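Local coordinates for beta-galactosidase (Trichoderma reesei, PDB 3OG2), which probably hydrolyses terminal non-reducing beta-D-galactose residues in beta-D-galactosides, at residues Val73-Asp78 against Glu98-Ala103; Leu112-Pro117 against Leu276-Gly281; Lys664-Ser667 against Ile671-Asn674. One frame throughout, in Å; residues are numbered along the deposited sequence.

Interaction 1: Val73-Asp78 against Glu98-Ala103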
ATOM      1  N   VAL A  73       5.631  -5.033  -9.644  1.00  6.01           N
ATOM      2  CA  VAL A  73       5.255  -4.103  -8.586  1.00  6.10           C
ATOM      3  C   VAL A  73       5.273  -2.699  -9.199  1.00  6.10           C
ATOM      4  O   VAL A  73       6.181  -2.351  -9.954  1.00  7.30           O
ATOM      5  CB  VAL A  73       6.214  -4.229  -7.384  1.00  7.02           C
ATOM      6  CG1 VAL A  73       6.214  -2.992  -6.482  1.00  8.01           C
ATOM      7  CG2 VAL A  73       5.758  -5.478  -6.590  1.00  8.54           C
ATOM      8  N   SER A  74       4.270  -1.925  -8.786  1.00  6.39           N
ATOM      9  CA  SER A  74       4.190  -0.510  -9.123  1.00  6.48           C
ATOM     10  C   SER A  74       4.502   0.329  -7.904  1.00  5.98           C
ATOM     11  O   SER A  74       4.026   0.001  -6.830  1.00  7.41           O
ATOM     12  CB  SER A  74       2.745  -0.264  -9.601  1.00  7.80           C
ATOM     13  OG  SER A  74       2.498   1.123  -9.803  1.00  8.69           O
ATOM     14  N   PHE A  75       5.314   1.391  -8.087  1.00  6.60           N
ATOM     15  CA  PHE A  75       5.700   2.169  -6.917  1.00  6.39           C
ATOM     16  C   PHE A  75       5.704   3.649  -7.233  1.00  6.10           C
ATOM     17  O   PHE A  75       6.063   4.065  -8.336  1.00  7.24           O
ATOM     18  CB  PHE A  75       7.068   1.760  -6.398  1.00  7.46           C
ATOM     19  CG  PHE A  75       8.250   2.082  -7.310  1.00  6.54           C
ATOM     20  CD1 PHE A  75       8.596   1.272  -8.399  1.00  7.55           C
ATOM     21  CD2 PHE A  75       9.009   3.233  -7.066  1.00  8.01           C
ATOM     22  CE1 PHE A  75       9.702   1.600  -9.201  1.00  7.29           C
ATOM     23  CE2 PHE A  75      10.118   3.535  -7.861  1.00  8.78           C
ATOM     24  CZ  PHE A  75      10.459   2.721  -8.924  1.00  8.68           C
ATOM     25  N   TYR A  76       5.356   4.439  -6.221  1.00  6.78           N
ATOM     26  CA  TYR A  76       5.534   5.881  -6.258  1.00  6.35           C
ATOM     27  C   TYR A  76       6.895   6.227  -5.668  1.00  5.72           C
ATOM     28  O   TYR A  76       7.438   5.472  -4.826  1.00  6.90           O
ATOM     29  CB  TYR A  76       4.447   6.581  -5.434  1.00  7.27           C
ATOM     30  CG  TYR A  76       3.103   6.751  -6.111  1.00  6.31           C
ATOM     31  CD1 TYR A  76       2.960   7.175  -7.450  1.00  6.39           C
ATOM     32  CD2 TYR A  76       1.958   6.561  -5.321  1.00  7.40           C
ATOM     33  CE1 TYR A  76       1.669   7.350  -7.990  1.00  6.64           C
ATOM     34  CE2 TYR A  76       0.696   6.741  -5.865  1.00  7.11           C
ATOM     35  CZ  TYR A  76       0.570   7.133  -7.189  1.00  6.71           C
ATOM     36  OH  TYR A  76      -0.702   7.276  -7.677  1.00  7.69           O
ATOM     37  N   VAL A  77       7.360   7.424  -6.033  1.00  6.22           N
ATOM     38  CA  VAL A  77       8.447   8.103  -5.307  1.00  7.02           C
ATOM     39  C   VAL A  77       7.877   9.402  -4.777  1.00  6.52           C
ATOM     40  O   VAL A  77       7.131  10.078  -5.527  1.00  7.47           O
ATOM     41  CB  VAL A  77       9.661   8.377  -6.200  1.00  7.98           C
ATOM     42  CG1 VAL A  77      10.762   9.014  -5.356  1.00  8.13           C
ATOM     43  CG2 VAL A  77      10.127   7.126  -6.917  1.00  8.51           C
ATOM     44  N   ASP A  78       8.161   9.750  -3.520  1.00  7.15           N
ATOM     45  CA  ASP A  78       7.611  10.950  -2.893  1.00  7.28           C
ATOM     46  C   ASP A  78       8.655  12.050  -2.900  1.00  6.54           C
ATOM     47  O   ASP A  78       9.621  12.040  -2.105  1.00  7.30           O
ATOM     48  CB  ASP A  78       7.176  10.567  -1.465  1.00  7.51           C
ATOM     49  CG  ASP A  78       6.518  11.692  -0.739  1.00  7.13           C
ATOM     50  OD1 ASP A  78       6.423  12.840  -1.210  1.00  8.93           O
ATOM     51  OD2 ASP A  78       6.026  11.425   0.428  1.00  9.31           O
ATOM     52  N   GLU A  98      17.896   1.980  -4.319  1.00  8.92           N
ATOM     53  CA  GLU A  98      18.716   0.861  -4.769  0.50 10.11           C
ATOM     54  C   GLU A  98      18.363  -0.445  -4.058  1.00  9.86           C
ATOM     55  O   GLU A  98      18.267  -1.479  -4.745  1.00  9.60           O
ATOM     56  CB  GLU A  98      20.203   1.210  -4.645  0.50 10.03           C
ATOM     57  CG  GLU A  98      20.582   2.416  -5.484  0.50 13.28           C
ATOM     58  CD  GLU A  98      20.070   2.455  -6.904  0.50 16.12           C
ATOM     59  OE1 GLU A  98      20.192   1.441  -7.620  0.50 18.42           O
ATOM     60  OE2 GLU A  98      19.530   3.506  -7.306  0.50 12.61           O
ATOM     61  N   PRO A  99      18.113  -0.474  -2.748  1.00  9.51           N
ATOM     62  CA  PRO A  99      17.697  -1.770  -2.165  1.00  9.82           C
ATOM     63  C   PRO A  99      16.359  -2.274  -2.662  1.00  8.35           C
ATOM     64  O   PRO A  99      16.084  -3.466  -2.676  1.00  9.90           O
ATOM     65  CB  PRO A  99      17.594  -1.446  -0.662  1.00 12.34           C
ATOM     66  CG  PRO A  99      18.555  -0.275  -0.481  1.00 12.15           C
ATOM     67  CD  PRO A  99      18.240   0.570  -1.707  1.00 11.12           C
ATOM     68  N   PHE A 100      15.483  -1.370  -3.073  1.00  8.57           N
ATOM     69  CA  PHE A 100      14.187  -1.709  -3.622  1.00  8.40           C
ATOM     70  C   PHE A 100      14.419  -2.363  -4.996  1.00  8.16           C
ATOM     71  O   PHE A 100      13.861  -3.446  -5.258  1.00  8.50           O
ATOM     72  CB  PHE A 100      13.327  -0.454  -3.694  1.00  8.64           C
ATOM     73  CG  PHE A 100      11.857  -0.703  -4.001  1.00  8.04           C
ATOM     74  CD1 PHE A 100      11.050  -1.158  -2.989  1.00  9.87           C
ATOM     75  CD2 PHE A 100      11.308  -0.420  -5.242  1.00 10.66           C
ATOM     76  CE1 PHE A 100       9.690  -1.283  -3.183  1.00 13.15           C
ATOM     77  CE2 PHE A 100       9.937  -0.586  -5.462  1.00 10.77           C
ATOM     78  CZ  PHE A 100       9.118  -1.041  -4.429  1.00 13.70           C
ATOM     79  N   PHE A 101      15.222  -1.728  -5.859  1.00  7.81           N
ATOM     80  CA  PHE A 101      15.551  -2.352  -7.147  1.00  8.02           C
ATOM     81  C   PHE A 101      16.225  -3.712  -6.994  1.00  7.75           C
ATOM     82  O   PHE A 101      15.912  -4.655  -7.717  1.00  8.30           O
ATOM     83  CB  PHE A 101      16.446  -1.434  -7.960  1.00  8.39           C
ATOM     84  CG  PHE A 101      15.875  -0.068  -8.332  1.00  8.63           C
ATOM     85  CD1 PHE A 101      14.521   0.119  -8.596  1.00 11.09           C
ATOM     86  CD2 PHE A 101      16.718   1.041  -8.410  1.00  9.48           C
ATOM     87  CE1 PHE A 101      13.995   1.354  -8.927  1.00 11.18           C
ATOM     88  CE2 PHE A 101      16.187   2.303  -8.771  1.00 10.10           C
ATOM     89  CZ  PHE A 101      14.830   2.441  -9.033  1.00 10.39           C
ATOM     90  N   GLU A 102      17.182  -3.765  -6.045  1.00  8.69           N
ATOM     91  CA  GLU A 102      17.896  -5.028  -5.828  1.00  9.78           C
ATOM     92  C   GLU A 102      16.968  -6.126  -5.362  1.00  8.85           C
ATOM     93  O   GLU A 102      17.105  -7.292  -5.817  1.00 10.25           O
ATOM     94  CB  GLU A 102      19.056  -4.790  -4.842  1.00 12.05           C
ATOM     95  CG  GLU A 102      20.124  -3.895  -5.484  1.00 20.97           C
ATOM     96  CD  GLU A 102      21.362  -3.719  -4.642  1.00 41.03           C
ATOM     97  OE1 GLU A 102      21.399  -4.343  -3.552  1.00 74.04           O
ATOM     98  OE2 GLU A 102      22.292  -2.970  -5.053  1.00 44.51           O
ATOM     99  N   ALA A 103      16.043  -5.771  -4.472  1.00  8.79           N
ATOM    100  CA  ALA A 103      15.112  -6.790  -4.003  1.00  9.04           C
ATOM    101  C   ALA A 103      14.201  -7.254  -5.145  1.00  8.15           C
ATOM    102  O   ALA A 103      13.837  -8.414  -5.210  1.00  8.83           O
ATOM    103  CB  ALA A 103      14.255  -6.266  -2.855  1.00 10.91           C
TER

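Interaction 2: Leu112-Pro117 against Leu276-Gly281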
ATOM      1  N   LEU A 112       7.007  -1.043 -12.370  1.00  5.91           N
ATOM      2  CA  LEU A 112       6.392   0.151 -12.968  1.00  6.09           C
ATOM      3  C   LEU A 112       6.743   1.319 -12.057  1.00  5.51           C
ATOM      4  O   LEU A 112       6.290   1.358 -10.913  1.00  7.10           O
ATOM      5  CB  LEU A 112       4.884  -0.075 -13.089  1.00  6.42           C
ATOM      6  CG  LEU A 112       4.042   1.203 -13.265  1.00  8.58           C
ATOM      7  CD1 LEU A 112       4.504   2.106 -14.408  1.00  9.59           C
ATOM      8  CD2 LEU A 112       2.567   0.834 -13.480  1.00 10.19           C
ATOM      9  N   ALA A 113       7.577   2.236 -12.556  1.00  6.56           N
ATOM     10  CA  ALA A 113       8.039   3.373 -11.763  1.00  7.26           C
ATOM     11  C   ALA A 113       7.121   4.567 -11.966  1.00  6.94           C
ATOM     12  O   ALA A 113       6.863   4.922 -13.125  1.00  7.49           O
ATOM     13  CB  ALA A 113       9.464   3.747 -12.209  1.00  7.63           C
ATOM     14  N   ARG A 114       6.685   5.172 -10.856  1.00  6.50           N
ATOM     15  CA  ARG A 114       5.707   6.282 -10.934  1.00  6.58           C
ATOM     16  C   ARG A 114       6.236   7.407 -10.065  1.00  5.80           C
ATOM     17  O   ARG A 114       5.779   7.579  -8.904  1.00  7.34           O
ATOM     18  CB  ARG A 114       4.301   5.794 -10.527  1.00  6.92           C
ATOM     19  CG  ARG A 114       3.958   4.405 -11.059  1.00  7.64           C
ATOM     20  CD  ARG A 114       2.479   4.121 -11.115  1.00  7.81           C
ATOM     21  NE  ARG A 114       1.861   4.077  -9.798  1.00  7.63           N
ATOM     22  CZ  ARG A 114       0.628   4.511  -9.565  1.00  7.02           C
ATOM     23  NH1 ARG A 114      -0.119   5.111 -10.506  1.00  8.35           N
ATOM     24  NH2 ARG A 114       0.123   4.360  -8.319  1.00  7.46           N
ATOM     25  N   PRO A 115       7.202   8.188 -10.547  1.00  6.30           N
ATOM     26  CA  PRO A 115       7.837   9.170  -9.689  1.00  6.78           C
ATOM     27  C   PRO A 115       7.155  10.534  -9.606  1.00  7.34           C
ATOM     28  O   PRO A 115       7.684  11.430  -8.951  1.00  8.76           O
ATOM     29  CB  PRO A 115       9.242   9.325 -10.321  1.00  7.58           C
ATOM     30  CG  PRO A 115       8.989   9.119 -11.773  1.00  8.57           C
ATOM     31  CD  PRO A 115       7.894   8.053 -11.850  1.00  7.68           C
ATOM     32  N   GLY A 116       6.037  10.705 -10.273  1.00  6.66           N
ATOM     33  CA  GLY A 116       5.306  11.941 -10.236  1.00  7.93           C
ATOM     34  C   GLY A 116       5.769  12.908 -11.320  1.00  7.22           C
ATOM     35  O   GLY A 116       5.801  12.513 -12.490  1.00  9.15           O
ATOM     36  N   PRO A 117       6.161  14.151 -11.008  1.00  7.82           N
ATOM     37  CA  PRO A 117       6.349  14.729  -9.685  1.00  8.60           C
ATOM     38  C   PRO A 117       5.164  14.757  -8.738  1.00  7.29           C
ATOM     39  O   PRO A 117       5.363  14.549  -7.528  1.00  8.64           O
ATOM     40  CB  PRO A 117       6.698  16.211  -9.988  1.00 11.84           C
ATOM     41  CG  PRO A 117       7.227  16.241 -11.369  1.00 11.47           C
ATOM     42  CD  PRO A 117       6.595  15.082 -12.093  1.00  9.26           C
ATOM     43  N   LEU A 276      -5.269  -1.259 -16.510  1.00  6.73           N
ATOM     44  CA  LEU A 276      -5.807  -0.676 -15.298  1.00  6.07           C
ATOM     45  C   LEU A 276      -4.580  -0.434 -14.404  1.00  6.44           C
ATOM     46  O   LEU A 276      -4.075  -1.340 -13.747  1.00  7.60           O
ATOM     47  CB  LEU A 276      -6.824  -1.585 -14.598  1.00  8.48           C
ATOM     48  CG  LEU A 276      -8.118  -1.746 -15.401  1.00  9.45           C
ATOM     49  CD1 LEU A 276      -8.996  -2.824 -14.755  1.00  9.63           C
ATOM     50  CD2 LEU A 276      -8.864  -0.412 -15.497  1.00 10.31           C
ATOM     51  N   VAL A 277      -4.090   0.790 -14.444  1.00  6.36           N
ATOM     52  CA  VAL A 277      -2.832   1.108 -13.764  1.00  7.02           C
ATOM     53  C   VAL A 277      -3.047   1.224 -12.268  1.00  7.15           C
ATOM     54  O   VAL A 277      -2.149   1.028 -11.463  1.00  8.32           O
ATOM     55  CB  VAL A 277      -2.240   2.402 -14.382  1.00  7.31           C
ATOM     56  CG1 VAL A 277      -1.022   2.903 -13.601  1.00 10.01           C
ATOM     57  CG2 VAL A 277      -1.858   2.029 -15.803  1.00  9.97           C
ATOM     58  N   GLU A 278      -4.277   1.530 -11.805  1.00  7.83           N
ATOM     59  CA  GLU A 278      -4.646   1.388 -10.394  1.00  7.13           C
ATOM     60  C   GLU A 278      -6.050   0.812 -10.358  1.00  6.64           C
ATOM     61  O   GLU A 278      -6.985   1.455 -10.882  1.00  9.16           O
ATOM     62  CB  GLU A 278      -4.719   2.675  -9.587  1.00  8.27           C
ATOM     63  CG  GLU A 278      -3.384   3.445  -9.611  1.00  8.97           C
ATOM     64  CD  GLU A 278      -3.599   4.805  -8.994  1.00  9.81           C
ATOM     65  OE1 GLU A 278      -4.593   5.056  -8.258  1.00 10.75           O
ATOM     66  OE2 GLU A 278      -2.744   5.693  -9.217  1.00 10.96           O
ATOM     67  N   PHE A 279      -6.197  -0.353  -9.764  1.00  6.41           N
ATOM     68  CA  PHE A 279      -7.530  -0.892  -9.524  1.00  6.56           C
ATOM     69  C   PHE A 279      -7.651  -1.183  -8.034  1.00  6.37           C
ATOM     70  O   PHE A 279      -6.724  -1.713  -7.411  1.00  7.56           O
ATOM     71  CB  PHE A 279      -7.801  -2.137 -10.377  1.00  7.05           C
ATOM     72  CG  PHE A 279      -9.295  -2.478 -10.252  1.00  7.18           C
ATOM     73  CD1 PHE A 279     -10.255  -1.768 -10.999  1.00  8.69           C
ATOM     74  CD2 PHE A 279      -9.715  -3.460  -9.367  1.00  7.57           C
ATOM     75  CE1 PHE A 279     -11.604  -2.068 -10.828  1.00  8.58           C
ATOM     76  CE2 PHE A 279     -11.061  -3.744  -9.223  1.00  7.50           C
ATOM     77  CZ  PHE A 279     -12.007  -3.044  -9.924  1.00  8.36           C
ATOM     78  N   GLN A 280      -8.808  -0.866  -7.458  1.00  7.24           N
ATOM     79  CA  GLN A 280      -9.035  -0.970  -6.028  1.00  6.97           C
ATOM     80  C   GLN A 280      -8.590  -2.285  -5.403  1.00  6.77           C
ATOM     81  O   GLN A 280      -9.060  -3.385  -5.757  1.00  7.95           O
ATOM     82  CB  GLN A 280     -10.552  -0.785  -5.832  1.00  8.07           C
ATOM     83  CG  GLN A 280     -10.949  -0.735  -4.365  1.00  9.23           C
ATOM     84  CD  GLN A 280     -12.243   0.041  -4.168  1.00  8.06           C
ATOM     85  OE1 GLN A 280     -13.088   0.158  -5.072  1.00  9.79           O
ATOM     86  NE2 GLN A 280     -12.388   0.610  -2.974  1.00  9.55           N
ATOM     87  N   GLY A 281      -7.709  -2.128  -4.411  1.00  7.02           N
ATOM     88  CA  GLY A 281      -7.261  -3.217  -3.550  1.00  7.27           C
ATOM     89  C   GLY A 281      -7.551  -2.955  -2.081  1.00  6.33           C
ATOM     90  O   GLY A 281      -7.094  -3.765  -1.248  1.00  7.89           O
TER

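Interaction 3: Lys664-Ser667 against Ile671-Asn674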
ATOM      1  N   LYS A 664      10.823  12.034  32.020  1.00 11.90           N
ATOM      2  CA  LYS A 664       9.939  13.078  31.498  1.00 12.15           C
ATOM      3  C   LYS A 664      10.668  14.393  31.307  1.00 12.14           C
ATOM      4  O   LYS A 664      11.529  14.737  32.128  1.00 13.87           O
ATOM      5  CB  LYS A 664       8.801  13.252  32.509  1.00 14.87           C
ATOM      6  CG  LYS A 664       7.812  14.376  32.198  1.00 15.75           C
ATOM      7  CD  LYS A 664       6.868  14.589  33.375  1.00 19.66           C
ATOM      8  CE  LYS A 664       5.846  15.665  33.088  1.00 25.56           C
ATOM      9  NZ  LYS A 664       5.435  16.451  34.282  1.00 64.07           N
ATOM     10  N   VAL A 665      10.255  15.141  30.285  1.00 11.33           N
ATOM     11  CA  VAL A 665      10.740  16.512  30.119  1.00 11.63           C
ATOM     12  C   VAL A 665       9.551  17.393  29.730  1.00 11.29           C
ATOM     13  O   VAL A 665       8.704  16.974  28.940  1.00 12.56           O
ATOM     14  CB  VAL A 665      11.922  16.578  29.142  1.00 13.89           C
ATOM     15  CG1 VAL A 665      11.549  16.196  27.719  1.00 14.11           C
ATOM     16  CG2 VAL A 665      12.524  17.996  29.127  1.00 15.20           C
ATOM     17  N   ASP A 666       9.489  18.603  30.295  1.00 12.68           N
ATOM     18  CA  ASP A 666       8.472  19.573  29.832  1.00 12.03           C
ATOM     19  C   ASP A 666       8.755  19.951  28.405  1.00 11.25           C
ATOM     20  O   ASP A 666       9.874  20.371  28.095  1.00 12.41           O
ATOM     21  CB  ASP A 666       8.565  20.782  30.745  1.00 14.69           C
ATOM     22  CG  ASP A 666       7.470  21.811  30.477  1.00 19.82           C
ATOM     23  OD1 ASP A 666       6.636  21.713  29.561  1.00 13.25           O
ATOM     24  OD2 ASP A 666       7.443  22.770  31.285  1.00 24.41           O
ATOM     25  N   SER A 667       7.752  19.780  27.552  1.00  9.56           N
ATOM     26  CA  SER A 667       7.963  20.174  26.173  1.00  9.43           C
ATOM     27  C   SER A 667       7.151  21.408  25.800  1.00  8.85           C
ATOM     28  O   SER A 667       6.925  21.669  24.622  1.00 10.53           O
ATOM     29  CB  SER A 667       7.642  19.020  25.227  1.00  9.59           C
ATOM     30  OG  SER A 667       8.016  19.357  23.864  1.00 10.21           O
ATOM     31  N   ILE A 671       6.155  28.684  27.744  1.00  9.82           N
ATOM     32  CA  ILE A 671       5.175  29.466  28.467  1.00 11.59           C
ATOM     33  C   ILE A 671       5.691  29.871  29.841  1.00 12.76           C
ATOM     34  O   ILE A 671       4.987  30.600  30.563  1.00 17.75           O
ATOM     35  CB  ILE A 671       3.820  28.713  28.627  1.00 11.54           C
ATOM     36  CG1 ILE A 671       3.965  27.405  29.387  1.00 12.98           C
ATOM     37  CG2 ILE A 671       3.144  28.532  27.278  1.00 11.57           C
ATOM     38  CD1 ILE A 671       2.646  26.786  29.815  1.00 16.15           C
ATOM     39  N   ARG A 672       6.882  29.460  30.211  1.00 13.02           N
ATOM     40  CA  ARG A 672       7.444  29.855  31.494  1.00 15.39           C
ATOM     41  C   ARG A 672       8.034  31.262  31.414  1.00 16.62           C
ATOM     42  O   ARG A 672       8.503  31.711  30.386  1.00 15.93           O
ATOM     43  CB  ARG A 672       8.537  28.864  31.889  1.00 19.26           C
ATOM     44  CG  ARG A 672       8.133  27.402  31.901  1.00 29.71           C
ATOM     45  CD  ARG A 672       9.427  26.594  32.053  1.00 54.59           C
ATOM     46  NE  ARG A 672       9.259  25.366  32.804  1.00 71.90           N
ATOM     47  CZ  ARG A 672       9.594  24.168  32.342  1.00 78.54           C
ATOM     48  NH1 ARG A 672      10.091  23.952  31.128  1.00 70.20           N
ATOM     49  NH2 ARG A 672       9.397  23.099  33.109  1.00 82.07           N
ATOM     50  N   SER A 673       7.980  32.021  32.516  1.00 20.65           N
ATOM     51  CA  SER A 673       8.369  33.432  32.437  0.50 24.02           C
ATOM     52  C   SER A 673       9.852  33.601  32.097  1.00 23.17           C
ATOM     53  O   SER A 673      10.305  34.628  31.616  1.00 33.05           O
ATOM     54  CB  SER A 673       8.074  34.185  33.733  0.50 27.02           C
ATOM     55  OG  SER A 673       6.714  34.343  34.075  0.50 41.68           O
ATOM     56  N   ASN A 674      10.647  32.561  32.376  1.00 23.05           N
ATOM     57  CA  ASN A 674      12.077  32.780  32.096  1.00 22.95           C
ATOM     58  C   ASN A 674      12.401  32.475  30.665  1.00 24.80           C
ATOM     59  O   ASN A 674      13.564  32.549  30.250  1.00 26.59           O
ATOM     60  CB  ASN A 674      12.853  31.887  33.093  1.00 23.54           C
ATOM     61  CG  ASN A 674      12.558  30.403  32.883  1.00 32.73           C
ATOM     62  OD1 ASN A 674      11.877  29.923  31.969  1.00 24.58           O
ATOM     63  ND2 ASN A 674      13.142  29.570  33.769  1.00 54.81           N
TER
HETATM   64  O   HOH W   1      11.965  21.654  29.384  1.00 22.76           O

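Interaction 1: Val73-Asp78 against Glu98-Ala103
One face of the Phe75 ring receives the edge of Phe100, in a T-shaped pair whose planes stand 64° apart and whose centroids are 5.2 Å apart. The touching is done by one corner of the incoming ring: CE2 of Phe100 sits 3.7 Å from CG of Phe75, over the root of the ring rather than its far end. That far end is used separately, since CZ of Phe75 comes 3.8 Å from CE1 of Phe101, meeting the Phe101 ring at its edge, near its plane. Placing CG of Phe75 between its backbone N and carbonyl carbon (chi1 67°) gives Phe75 both neighbours at once. Here the general logic of the TIM barrel is visible: strand 72-76, helix 98-107 and strand 110-116 form a beta-alpha-beta crossover, and the helix returns antiparallel to strand 73-76, the short axes at 174°, with aromatic side chains filling the layer between. Val73 extends that layer two residues back along the strand, on the same side, its CG1 lying 4.1 Å from CZ of Phe100. Tyr58 and Phe62 of helix 58-66 add further rings around Phe100, whereas Ser74 points away from the helix and hydrogen-bonds Glu46.

Interaction 2: Leu112-Pro117 against Leu276-Gly281
Arg114 starts with CG beside its own backbone N and opposite the carbonyl carbon, then bends at chi3 (-65°), which swings the guanidinium across to Glu278, whose own chain runs extended beyond CG. The two outer nitrogens converge end-on upon a single oxygen. NH1 of Arg114 donates to OE2 of Glu278 at 3.0 Å in a fairly straight bond (159°), taking the anti lone pair, while NH2 of Arg114 approaches the same OE2 at 3.3 Å from above the carboxylate plane. The oxygen lies in the plane of the guanidinium, yet the carboxylate is turned 81° against it, so this is a salt bridge with one shared acceptor rather than a paired, coplanar one. Both groups have further partners: NH2 of Arg114 bridges to Glu46, NH1 reaches Gln176, and OE1 of Glu278 bonds Tyr240, a network likely to restrict rotation of both groups. Beside the ion pair, CG1 of Val277 makes an apolar contact with CD2 of Leu112 (4.1 Å) and approaches NH1 of Arg114 obliquely. Strands 110-116 and 275-280 are not neighbours in the sheet; their side chains meet across the barrel interior. Glu278 itself binds beta-D-galactose in another crystal structure of this enzyme, and Arg114 probably acts as a second-shell residue that positions it, within the active-site pocket of a family 35 TIM barrel.

Interaction 3: Lys664-Ser667 against Ile671-Asn674
The backbone O of Asp666 accepts a hydrogen bond of 2.8 Å from water 1, which leans in turn toward Arg672, where NH1 is a weak donor at 3.4 Å. This solvent link accompanies a direct salt bridge between the same two residues. OD2 of Asp666 lies over one face of the Arg672 guanidinium, with NH2 of Arg672 at 2.7 Å, although the position of that oxygen is less certain than the rest. Because OD2 is placed over the face and not at the N-H edge, the pairing reads as electrostatic, with no directed hydrogen bond; the two planes are inclined at 66°. The two side chains come from opposite directions, Arg672 being bent at chi3 on the way. OD1 of Asp666 turns elsewhere, to the backbone N of Leu668, closing an Asx turn at the strand end. With an alanine here in place of Asp666, the Arg672 charge is likely to be left without this mate and its guanidinium freer to swing, and the turn to lose its bond to Leu668 N. The contact lies at the surface, away from the galactose site. Strand 663-666 is the outermost strand of an antiparallel sheet, paired with strand 883-894, and Arg672 belongs to the long connection that leads on to strand 713-720 of another sheet.

Overall arrangement
Interactions 1 and 2 are both buried in the TIM barrel and share its sheet: strands 72-76 and 110-116 lie side by side, joined by backbone contacts such as Phe75 O to Arg114 N at 2.8 Å. Their chemistry divides by side of the wall. Interaction 1 packs aromatic rings between sheet and helix, whereas interaction 2 places charged groups in the interior, at the sugar site itself, and Tyr76 of the first brings its OH to 3.0 Å from OE2 of Glu278 in the second. Interaction 3 stands apart at the surface of an all-beta region, its centre about 43 Å and 46 Å from those of interactions 1 and 2, and combines charge with solvent.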